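Local coordinates for protein DTDP-4-dehydrorhamnose reductase, rfbD ortholog (Clostridium acetobutylicum, PDB 1VL0) that probably catalyses the NAD(P)H-dependent reduction of dTDP-6-deoxy-L-lyxo-4-hexulose to dTDP-L-rhamnose, the closing step of dTDP-L-rhamnose biosynthesis, at residues W162-G167 / Y227-E232. Residues are numbered along the deposited sequence; the frame is centred on the assembly and turned at random.
Sequences WLYGDG and YDFAVE. With NAI (1,4-dihydronicotinamide adenine dinucleotide), chain D.
Phe229 reaches from helix 226-237 to Trp162 and Tyr164 at the end of strand 155-164. It carries the whole helix side of this buried contact. Before it on the helix, Asp228 N is hydrogen-bonded to Ser225 OG at the start of the helix. Phe229 holds its CG anti to the backbone N (chi1 -171°), which extends the ring from the helix toward the strand. Its CD2 lies 4.1 Å from Trp162 CE3, on the six-membered part of the indole. Its far atom CZ lies 4.0 Å from Tyr164 CD2. Both meetings are oblique and purely apolar. The Trp162 and Phe229 side chains run past each other in opposite directions. Tyr164 CG sits between the backbone N and the carbonyl carbon (chi1 60°), and the ring then crosses Phe229 at a slant. Pro194, Val171 and Leu283 pack on both Tyr164 and Phe229. The Trp162 ring also stacks with Trp226, and the Phe229 ring meets that of Phe170.

The strand belongs to the Rossmann-type sheet of an extended short-chain dehydrogenase/reductase, and the contact joins the end of the strand to a helix on the side away from the cofactor. Trp162 and Tyr164 point toward the helix, and Leu163 between them points away. Leu163 N donates a nearly straight hydrogen bond to the nicotinamide carboxamide oxygen NAI O7N, 2.9 Å long with an N-H...O angle of 174°. Leu163 CB also lies 3.7 Å from NAI C7N.

After Phe229, the helix runs on through Val231 and Glu232, whose backbone N atoms bond to Tyr227 O and Asp228 O.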
loop_
_atom_site.group_PDB
_atom_site.type_symbol
_atom_site.label_atom_id
_atom_site.label_comp_id
_atom_site.label_asym_id
_atom_site.label_seq_id
_atom_site.Cartn_x
_atom_site.Cartn_y
_atom_site.Cartn_z
ATOM N N TRP A 162 -8.128 19.204 -16.179
ATOM C CA TRP A 162 -8.590 20.256 -17.103
ATOM C C TRP A 162 -10.105 20.249 -17.121
ATOM O O TRP A 162 -10.743 20.204 -18.175
ATOM C CB TRP A 162 -8.043 20.005 -18.493
ATOM C CG TRP A 162 -6.583 20.171 -18.631
ATOM C CD1 TRP A 162 -5.606 19.981 -17.671
ATOM C CD2 TRP A 162 -5.886 20.518 -19.830
ATOM N NE1 TRP A 162 -4.358 20.198 -18.212
ATOM C CE2 TRP A 162 -4.501 20.560 -19.522
ATOM C CE3 TRP A 162 -6.292 20.866 -21.115
ATOM C CZ2 TRP A 162 -3.541 20.914 -20.459
ATOM C CZ3 TRP A 162 -5.359 21.187 -22.024
ATOM C CH2 TRP A 162 -3.986 21.221 -21.703
ATOM N N LEU A 163 -10.690 20.314 -15.942
ATOM C CA LEU A 163 -12.109 20.019 -15.797
ATOM C C LEU A 163 -13.018 21.257 -15.884
ATOM O O LEU A 163 -12.786 22.275 -15.219
ATOM C CB LEU A 163 -12.346 19.337 -14.446
ATOM C CG LEU A 163 -13.727 18.784 -14.206
ATOM C CD1 LEU A 163 -14.006 17.622 -15.116
ATOM C CD2 LEU A 163 -13.884 18.397 -12.731
ATOM N N TYR A 164 -14.085 21.152 -16.676
ATOM C CA TYR A 164 -15.018 22.262 -16.824
ATOM C C TYR A 164 -16.431 21.755 -16.650
ATOM O O TYR A 164 -16.760 20.622 -16.956
ATOM C CB TYR A 164 -14.842 23.019 -18.178
ATOM C CG TYR A 164 -15.059 22.137 -19.403
ATOM C CD1 TYR A 164 -16.317 21.941 -19.908
ATOM C CD2 TYR A 164 -14.006 21.513 -20.019
ATOM C CE1 TYR A 164 -16.528 21.139 -21.000
ATOM C CE2 TYR A 164 -14.199 20.713 -21.097
ATOM C CZ TYR A 164 -15.458 20.558 -21.608
ATOM O OH TYR A 164 -15.678 19.716 -22.650
ATOM N N GLY A 165 -17.265 22.640 -16.157
ATOM C CA GLY A 165 -18.681 22.351 -15.929
ATOM C C GLY A 165 -19.344 23.557 -15.280
ATOM O O GLY A 165 -18.999 24.712 -15.566
ATOM N N ASP A 166 -20.290 23.268 -14.399
ATOM C CA ASP A 166 -21.113 24.254 -13.755
ATOM C C ASP A 166 -20.357 24.951 -12.572
ATOM O O ASP A 166 -20.586 24.689 -11.387
ATOM C CB ASP A 166 -22.404 23.590 -13.295
ATOM C CG ASP A 166 -23.478 24.602 -12.879
ATOM O OD1 ASP A 166 -23.229 25.821 -12.986
ATOM O OD2 ASP A 166 -24.606 24.238 -12.491
ATOM N N GLY A 167 -19.432 25.836 -12.932
ATOM C CA GLY A 167 -18.644 26.564 -11.955
ATOM C C GLY A 167 -17.589 27.320 -12.722
ATOM O O GLY A 167 -17.630 27.357 -13.968
ATOM N N TYR A 227 -3.428 26.436 -25.369
ATOM C CA TYR A 227 -3.563 27.273 -26.554
ATOM C C TYR A 227 -4.624 26.672 -27.523
ATOM O O TYR A 227 -5.577 27.328 -27.920
ATOM C CB TYR A 227 -2.188 27.487 -27.218
ATOM C CG TYR A 227 -2.285 28.030 -28.633
ATOM C CD1 TYR A 227 -2.524 29.388 -28.875
ATOM C CD2 TYR A 227 -2.202 27.166 -29.729
ATOM C CE1 TYR A 227 -2.649 29.869 -30.166
ATOM C CE2 TYR A 227 -2.325 27.627 -31.012
ATOM C CZ TYR A 227 -2.550 28.989 -31.232
ATOM O OH TYR A 227 -2.660 29.443 -32.515
ATOM N N ASP A 228 -4.489 25.395 -27.852
ATOM C CA ASP A 228 -5.431 24.738 -28.733
ATOM C C ASP A 228 -6.858 24.775 -28.132
ATOM O O ASP A 228 -7.855 24.904 -28.841
ATOM C CB ASP A 228 -5.064 23.287 -28.914
ATOM C CG ASP A 228 -3.738 23.060 -29.611
ATOM O OD1 ASP A 228 -3.398 23.838 -30.528
ATOM O OD2 ASP A 228 -2.999 22.101 -29.283
ATOM N N PHE A 229 -6.935 24.623 -26.829
ATOM C CA PHE A 229 -8.221 24.634 -26.088
ATOM C C PHE A 229 -8.874 26.014 -26.296
ATOM O O PHE A 229 -10.038 26.098 -26.710
ATOM C CB PHE A 229 -7.901 24.322 -24.641
ATOM C CG PHE A 229 -9.077 24.076 -23.736
ATOM C CD1 PHE A 229 -10.402 24.049 -24.180
ATOM C CD2 PHE A 229 -8.840 23.844 -22.391
ATOM C CE1 PHE A 229 -11.457 23.805 -23.287
ATOM C CE2 PHE A 229 -9.903 23.595 -21.517
ATOM C CZ PHE A 229 -11.207 23.597 -21.970
ATOM N N ALA A 230 -8.093 27.082 -26.093
ATOM C CA ALA A 230 -8.567 28.463 -26.268
ATOM C C ALA A 230 -9.027 28.721 -27.710
ATOM O O ALA A 230 -10.103 29.272 -27.944
ATOM C CB ALA A 230 -7.484 29.443 -25.869
ATOM N N VAL A 231 -8.221 28.306 -28.678
ATOM C CA VAL A 231 -8.540 28.495 -30.079
ATOM C C VAL A 231 -9.869 27.819 -30.432
ATOM O O VAL A 231 -10.691 28.379 -31.170
ATOM C CB VAL A 231 -7.372 27.961 -30.972
ATOM C CG1 VAL A 231 -7.764 27.920 -32.458
ATOM C CG2 VAL A 231 -6.186 28.872 -30.819
ATOM N N GLU A 232 -10.113 26.633 -29.898
ATOM C CA GLU A 232 -11.372 25.956 -30.169
ATOM C C GLU A 232 -12.526 26.649 -29.471
ATOM O O GLU A 232 -13.584 26.764 -30.057
ATOM C CB GLU A 232 -11.290 24.491 -29.797
ATOM C CG GLU A 232 -12.559 23.667 -30.023
ATOM C CD GLU A 232 -12.871 23.387 -31.487
ATOM O OE1 GLU A 232 -12.131 23.824 -32.397
ATOM O OE2 GLU A 232 -13.870 22.690 -31.716
HETATM P PA NAI D . -14.990 22.709 -7.303
HETATM O O1A NAI D . -13.875 23.608 -6.847
HETATM O O2A NAI D . -15.830 23.287 -8.416
HETATM O O5B NAI D . -15.810 22.294 -5.987
HETATM C C5B NAI D . -15.078 21.772 -4.896
HETATM C C4B NAI D . -15.894 21.838 -3.612
HETATM O O4B NAI D . -15.032 21.668 -2.488
HETATM C C3B NAI D . -16.598 23.167 -3.344
HETATM O O3B NAI D . -18.002 23.008 -3.415
HETATM C C2B NAI D . -16.114 23.518 -1.928
HETATM O O2B NAI D . -17.011 24.304 -1.156
HETATM C C1B NAI D . -15.827 22.107 -1.404
HETATM N N9A NAI D . -15.180 21.965 -0.086
HETATM C C8A NAI D . -14.071 22.650 0.327
HETATM N N7A NAI D . -13.792 22.278 1.593
HETATM C C5A NAI D . -14.708 21.381 2.024
HETATM C C6A NAI D . -14.860 20.710 3.240
HETATM N N6A NAI D . -14.027 20.920 4.247
HETATM N N1A NAI D . -15.906 19.829 3.395
HETATM C C2A NAI D . -16.793 19.607 2.337
HETATM N N3A NAI D . -16.665 20.286 1.151
HETATM C C4A NAI D . -15.615 21.164 0.975
HETATM O O3 NAI D . -14.352 21.291 -7.694
HETATM P PN NAI D . -14.397 20.558 -9.138
HETATM O O1N NAI D . -15.635 19.769 -9.285
HETATM O O2N NAI D . -13.851 21.493 -10.147
HETATM O O5D NAI D . -13.331 19.383 -8.820
HETATM C C5D NAI D . -13.820 18.090 -8.490
HETATM C C4D NAI D . -12.658 17.162 -8.253
HETATM O O4D NAI D . -11.806 17.076 -9.416
HETATM C C3D NAI D . -11.786 17.604 -7.079
HETATM O O3D NAI D . -11.636 16.454 -6.294
HETATM C C2D NAI D . -10.465 18.058 -7.698
HETATM O O2D NAI D . -9.277 17.862 -6.937
HETATM C C1D NAI D . -10.453 17.209 -8.974
HETATM N N1N NAI D . -9.693 17.804 -10.071
HETATM C C2N NAI D . -10.210 18.904 -10.719
HETATM C C3N NAI D . -9.482 19.441 -11.780
HETATM C C7N NAI D . -9.798 20.815 -12.289
HETATM O O7N NAI D . -9.260 21.181 -13.531
HETATM N N7N NAI D . -10.567 21.646 -11.574
HETATM C C4N NAI D . -8.266 18.857 -12.163
HETATM C C5N NAI D . -7.756 17.744 -11.496
HETATM C C6N NAI D . -8.508 17.239 -10.439
#